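Local coordinates for Lmaj004091aaa (Leishmania major, PDB 1XTP), which probably methylates the N-terminal amino group of proteins beginning X-Pro-Lys, using S-adenosyl-L-methionine as the methyl donor, at residues A[98-103]-A[162-167]; A[120-125]-A[147-152]. One frame throughout, in Å; residues are numbered along the deposited sequence.

Interaction 1: residues A[98-103]-A[162-167]; sequences LDCGAG and IVIQWT. With SAI (S-adenosyl-L-homoselenocysteine), chain B.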
# COMPACT_ATOMS: atom_id res chain seq x y z
N LEU A 98 -12.09 0.05 -4.23
CA LEU A 98 -11.30 1.28 -4.13
C LEU A 98 -9.82 0.92 -4.30
O LEU A 98 -9.28 0.06 -3.59
CB LEU A 98 -11.51 1.96 -2.77
CG LEU A 98 -10.65 3.19 -2.44
CD1 LEU A 98 -10.87 4.36 -3.39
CD2 LEU A 98 -10.87 3.64 -0.98
N ASP A 99 -9.19 1.62 -5.24
CA ASP A 99 -7.79 1.43 -5.58
C ASP A 99 -7.01 2.62 -5.01
O ASP A 99 -7.08 3.73 -5.55
CB ASP A 99 -7.70 1.37 -7.10
CG ASP A 99 -6.36 0.94 -7.60
OD1 ASP A 99 -5.48 0.62 -6.76
OD2 ASP A 99 -6.21 0.93 -8.85
N CYS A 100 -6.33 2.38 -3.88
CA CYS A 100 -5.61 3.41 -3.13
C CYS A 100 -4.17 3.52 -3.61
O CYS A 100 -3.50 2.52 -3.83
CB CYS A 100 -5.54 3.06 -1.64
SG CYS A 100 -7.08 2.96 -0.79
N GLY A 101 -3.68 4.75 -3.73
CA GLY A 101 -2.39 4.98 -4.38
C GLY A 101 -2.40 4.35 -5.77
O GLY A 101 -1.49 3.63 -6.14
N ALA A 102 -3.46 4.64 -6.51
CA ALA A 102 -3.77 3.98 -7.79
C ALA A 102 -2.79 4.23 -8.92
O ALA A 102 -2.71 3.43 -9.85
CB ALA A 102 -5.15 4.38 -8.23
N GLY A 103 -2.07 5.36 -8.86
CA GLY A 103 -1.17 5.76 -9.92
C GLY A 103 -1.94 5.97 -11.20
O GLY A 103 -2.87 6.78 -11.23
N ILE A 162 -10.79 -3.03 -0.75
CA ILE A 162 -9.95 -1.83 -0.67
C ILE A 162 -8.51 -2.26 -0.89
O ILE A 162 -7.90 -2.93 -0.06
CB ILE A 162 -10.11 -1.10 0.69
CG1 ILE A 162 -11.56 -0.67 0.90
CG2 ILE A 162 -9.16 0.11 0.76
CD1 ILE A 162 -11.83 -0.03 2.23
N VAL A 163 -7.99 -1.86 -2.04
CA VAL A 163 -6.68 -2.25 -2.50
C VAL A 163 -5.59 -1.25 -2.05
O VAL A 163 -5.69 -0.08 -2.34
CB VAL A 163 -6.69 -2.37 -4.05
CG1 VAL A 163 -5.31 -2.72 -4.56
CG2 VAL A 163 -7.70 -3.42 -4.46
N ILE A 164 -4.57 -1.73 -1.34
CA ILE A 164 -3.43 -0.92 -0.96
C ILE A 164 -2.17 -1.68 -1.38
O ILE A 164 -1.67 -2.54 -0.66
CB ILE A 164 -3.43 -0.61 0.57
CG1 ILE A 164 -4.81 -0.15 1.07
CG2 ILE A 164 -2.36 0.45 0.92
CD1 ILE A 164 -4.89 0.06 2.58
N GLN A 165 -1.67 -1.37 -2.56
CA GLN A 165 -0.54 -2.09 -3.13
C GLN A 165 0.56 -1.14 -3.49
O GLN A 165 0.32 -0.17 -4.23
CB GLN A 165 -0.96 -2.87 -4.38
CG GLN A 165 0.25 -3.46 -5.12
CD GLN A 165 -0.09 -4.66 -6.00
OE1 GLN A 165 -1.25 -5.07 -6.11
NE2 GLN A 165 0.94 -5.24 -6.64
N TRP A 166 1.76 -1.43 -3.00
CA TRP A 166 2.97 -0.65 -3.31
C TRP A 166 2.81 0.85 -2.99
O TRP A 166 3.36 1.72 -3.67
CB TRP A 166 3.42 -0.91 -4.76
CG TRP A 166 4.12 -2.26 -4.94
CD1 TRP A 166 4.94 -2.89 -4.05
CD2 TRP A 166 4.05 -3.11 -6.09
NE1 TRP A 166 5.37 -4.09 -4.56
CE2 TRP A 166 4.85 -4.25 -5.81
CE3 TRP A 166 3.39 -3.03 -7.32
CZ2 TRP A 166 5.01 -5.29 -6.73
CZ3 TRP A 166 3.55 -4.08 -8.22
CH2 TRP A 166 4.35 -5.19 -7.92
N THR A 167 2.07 1.15 -1.93
CA THR A 167 1.77 2.53 -1.58
C THR A 167 1.83 2.77 -0.07
O THR A 167 2.16 3.87 0.36
CB THR A 167 0.42 2.97 -2.25
OG1 THR A 167 0.31 4.40 -2.27
CG2 THR A 167 -0.78 2.33 -1.55
N SAI B . -0.84 1.01 -6.70
CA SAI B . -0.46 1.26 -8.12
CB SAI B . 0.65 2.29 -8.19
CG SAI B . 1.96 1.92 -7.51
SE SAI B . 3.25 3.39 -7.72
C SAI B . 0.06 0.02 -8.83
O SAI B . 0.44 -0.96 -8.18
OXT SAI B . 0.14 -0.02 -10.06
C5' SAI B . 2.90 4.26 -5.98
C4' SAI B . 1.77 5.30 -6.03
O4' SAI B . 1.55 5.76 -4.74
C3' SAI B . 2.08 6.53 -6.86
O3' SAI B . 1.05 6.78 -7.79
C2' SAI B . 2.17 7.69 -5.89
O2' SAI B . 1.71 8.91 -6.44
C1' SAI B . 1.26 7.15 -4.81
N9 SAI B . 1.44 7.75 -3.50
C8 SAI B . 2.60 8.26 -2.97
N7 SAI B . 2.33 8.70 -1.75
C5 SAI B . 1.01 8.47 -1.48
C6 SAI B . 0.22 8.71 -0.36
N6 SAI B . 0.75 9.30 0.71
N1 SAI B . -1.12 8.35 -0.38
C2 SAI B . -1.68 7.77 -1.51
N3 SAI B . -0.88 7.51 -2.61
C4 SAI B . 0.44 7.86 -2.58
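Cys100 and Ile162 meet on one face of two neighbouring parallel strands, whose segments cross at 21°. Turning SG to the side of its own backbone N (chi1 -63°) brings it back along the strand, where SG rests 3.9 Å from Ile162 CG2. Its CB lies 4.3 Å from Ile164 CG1, and the cysteine thus sits as a small bump over the groove between the two isoleucines. Leu98 extends this apolar patch, which helix 173-186 covers with Phe179 and Cys183. On the other face the side chains of Asp99 and Val163 cross obliquely, and Asp99 OD2 is held by Thr108. Between the two faces, Val163 N gives a nearly straight bond (169°) of 2.8 Å to Leu98 O, and Cys100 N answers by bonding to Val163 O.

Past the strand ends Thr167 fills the widening gap. Its CG2 packs 3.6 Å from Cys100 O, while OG1 lies 3.5 Å from Gly101 CA, in the place where a side chain would otherwise stand. The same OG1 gives a 3.1 Å bond to O4' of S-adenosyl-L-homoselenocysteine. The ligand's amino N donates to Gly101 O at 2.8 Å and to Gln165 O at 3.0 Å. Gly101 and Gly103 belong to the glycine-rich loop after the first strand of a Rossmann-like methyltransferase. The two carbonyl oxygens converging on the amino group would favour its protonated form.

Interaction 2: residues A[120-125]-A[147-152]; sequences DLLEPV and ASMETA. With SAI (S-adenosyl-L-homoselenocysteine), chain B.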
# COMPACT_ATOMS: atom_id res chain seq x y z
N ASP A 120 -13.61 2.78 -7.55
CA ASP A 120 -13.13 4.15 -7.33
C ASP A 120 -11.60 4.16 -7.22
O ASP A 120 -11.00 3.15 -6.84
CB ASP A 120 -13.69 4.71 -6.03
CG ASP A 120 -15.16 4.85 -6.04
OD1 ASP A 120 -15.79 4.93 -7.12
OD2 ASP A 120 -15.72 4.93 -4.92
N LEU A 121 -10.99 5.31 -7.50
CA LEU A 121 -9.53 5.48 -7.50
C LEU A 121 -9.12 6.60 -6.55
O LEU A 121 -9.79 7.64 -6.51
CB LEU A 121 -9.04 5.86 -8.89
CG LEU A 121 -8.84 4.72 -9.88
CD1 LEU A 121 -10.15 4.29 -10.48
CD2 LEU A 121 -7.85 5.12 -10.97
N LEU A 122 -8.05 6.39 -5.79
CA LEU A 122 -7.53 7.39 -4.86
C LEU A 122 -6.04 7.57 -5.18
O LEU A 122 -5.28 6.64 -5.06
CB LEU A 122 -7.72 6.91 -3.42
CG LEU A 122 -7.20 7.82 -2.29
CD1 LEU A 122 -7.94 7.56 -1.00
CD2 LEU A 122 -5.70 7.65 -2.05
N GLU A 123 -5.63 8.78 -5.57
CA GLU A 123 -4.27 9.02 -6.01
C GLU A 123 -4.00 10.50 -5.83
O GLU A 123 -4.82 11.29 -6.25
CB GLU A 123 -4.14 8.64 -7.48
CG GLU A 123 -2.86 9.10 -8.18
CD GLU A 123 -1.59 8.63 -7.48
OE1 GLU A 123 -1.50 7.43 -7.17
OE2 GLU A 123 -0.70 9.48 -7.22
N PRO A 124 -2.90 10.86 -5.14
CA PRO A 124 -2.60 12.28 -4.87
C PRO A 124 -1.88 13.03 -5.97
O PRO A 124 -1.88 14.26 -5.96
CB PRO A 124 -1.68 12.19 -3.64
CG PRO A 124 -0.95 10.90 -3.85
CD PRO A 124 -1.96 9.97 -4.44
N VAL A 125 -1.22 12.31 -6.88
CA VAL A 125 -0.45 12.96 -7.94
C VAL A 125 -1.29 13.18 -9.18
O VAL A 125 -1.78 12.24 -9.79
CB VAL A 125 0.83 12.19 -8.29
CG1 VAL A 125 1.58 12.89 -9.39
CG2 VAL A 125 1.69 12.08 -7.03
N ALA A 147 -6.28 12.72 -3.73
CA ALA A 147 -5.92 12.87 -2.34
C ALA A 147 -4.86 11.84 -1.98
O ALA A 147 -4.72 10.82 -2.65
CB ALA A 147 -7.16 12.70 -1.46
N SER A 148 -4.10 12.13 -0.92
CA SER A 148 -3.27 11.12 -0.28
C SER A 148 -4.13 10.29 0.65
O SER A 148 -5.20 10.74 1.08
CB SER A 148 -2.13 11.78 0.48
OG SER A 148 -1.36 12.62 -0.35
N MSE A 149 -3.67 9.09 0.98
CA MSE A 149 -4.39 8.18 1.84
C MSE A 149 -4.62 8.83 3.20
O MSE A 149 -5.72 8.75 3.75
CB MSE A 149 -3.64 6.86 2.03
CG MSE A 149 -3.71 5.89 0.85
SE MSE A 149 -2.57 4.32 1.11
CE MSE A 149 -0.78 5.17 0.86
N GLU A 150 -3.58 9.48 3.70
CA GLU A 150 -3.59 10.02 5.05
C GLU A 150 -4.44 11.29 5.22
O GLU A 150 -4.65 11.77 6.35
CB GLU A 150 -2.15 10.25 5.57
CG GLU A 150 -1.39 11.49 5.04
CD GLU A 150 -0.77 11.30 3.66
OE1 GLU A 150 -0.87 10.19 3.10
OE2 GLU A 150 -0.20 12.27 3.11
N THR A 151 -4.94 11.82 4.10
CA THR A 151 -5.86 12.98 4.10
C THR A 151 -7.25 12.67 3.55
O THR A 151 -8.10 13.55 3.46
CB THR A 151 -5.27 14.10 3.25
OG1 THR A 151 -5.15 13.65 1.89
CG2 THR A 151 -3.91 14.51 3.79
N ALA A 152 -7.49 11.41 3.17
CA ALA A 152 -8.73 11.01 2.54
C ALA A 152 -9.80 10.67 3.56
O ALA A 152 -9.50 10.07 4.59
CB ALA A 152 -8.49 9.82 1.65
N SAI B . -0.84 1.01 -6.70
CA SAI B . -0.46 1.26 -8.12
CB SAI B . 0.65 2.29 -8.19
CG SAI B . 1.96 1.92 -7.51
SE SAI B . 3.25 3.39 -7.72
C SAI B . 0.06 0.02 -8.83
O SAI B . 0.44 -0.96 -8.18
OXT SAI B . 0.14 -0.02 -10.06
C5' SAI B . 2.90 4.26 -5.98
C4' SAI B . 1.77 5.30 -6.03
O4' SAI B . 1.55 5.76 -4.74
C3' SAI B . 2.08 6.53 -6.86
O3' SAI B . 1.05 6.78 -7.79
C2' SAI B . 2.17 7.69 -5.89
O2' SAI B . 1.71 8.91 -6.44
C1' SAI B . 1.26 7.15 -4.81
N9 SAI B . 1.44 7.75 -3.50
C8 SAI B . 2.60 8.26 -2.97
N7 SAI B . 2.33 8.70 -1.75
C5 SAI B . 1.01 8.47 -1.48
C6 SAI B . 0.22 8.71 -0.36
N6 SAI B . 0.75 9.30 0.71
N1 SAI B . -1.12 8.35 -0.38
C2 SAI B . -1.68 7.77 -1.51
N3 SAI B . -0.88 7.51 -2.61
C4 SAI B . 0.44 7.86 -2.58
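Pro124 touches Ser148 with one corner of its ring and covers a face of the adenine of S-adenosyl-L-homoselenocysteine with another. Following that ring outward, CB lies 3.3 Å from Ser148 OG and also borders Ala147 O. CG, the tip, comes over one face of the base, 3.6 Å from the ligand's C4. CD then turns back toward the chain, 3.3 Å from the ligand's N3 and again close to Ala147 O. Along the backbone, Ala147 N gives a bent 3.2 Å bond to Glu123 O, approaching from above the carbonyl plane. Leu122 wedges in behind, with CD1 3.5 Å from Ala152 CB and CD2 against Ala147 O and the CG of Met149.

Met149, a selenomethionine, supplies the opposite wall: its chain bends at the last torsion (chi3 -72°), laying CE over the second face of the adenine, 3.4 Å from the ligand's N1. The base is thereby clamped between proline and methionine. Its edge is read by Met149 N, which bonds to N1 at 3.0 Å and 171°, and by Glu150 OE1, which accepts from the ligand's N6 at 3.0 Å. Glu123 takes the ribose O3' with OE1 and O2' with OE2; Glu123 OE2 also accepts from Val125 N. An acidic residue near the C-terminal end of the second strand, gripping both ribose hydroxyls, is a hallmark of Rossmann-like methyltransferases; the donor to N1 and acceptor for N6 together match adenine specifically.

Interactions 1 and 2, with centres about 9 Å apart, share one sheet: strands 96-100 and 118-123 are neighbours, and Leu122 N lies 2.8 Å from Asp99 O in a probable backbone bond. They divide the ligand between them, 98-103/162-167 serving its amino end and ribose ring oxygen, 120-125/147-152 the ribose hydroxyls and adenine. Gly103 N, 2.7 Å from Glu123 OE1, probably bonds to it and would help to set the carboxylate that binds the ribose. On the methionine side of the adenine, Met149 CE packs 3.3 Å from Thr167 O, tying the adenine wall to the turn after strand 159-165. Arg106 gives the ligand a further hydrogen bond from outside both contacts.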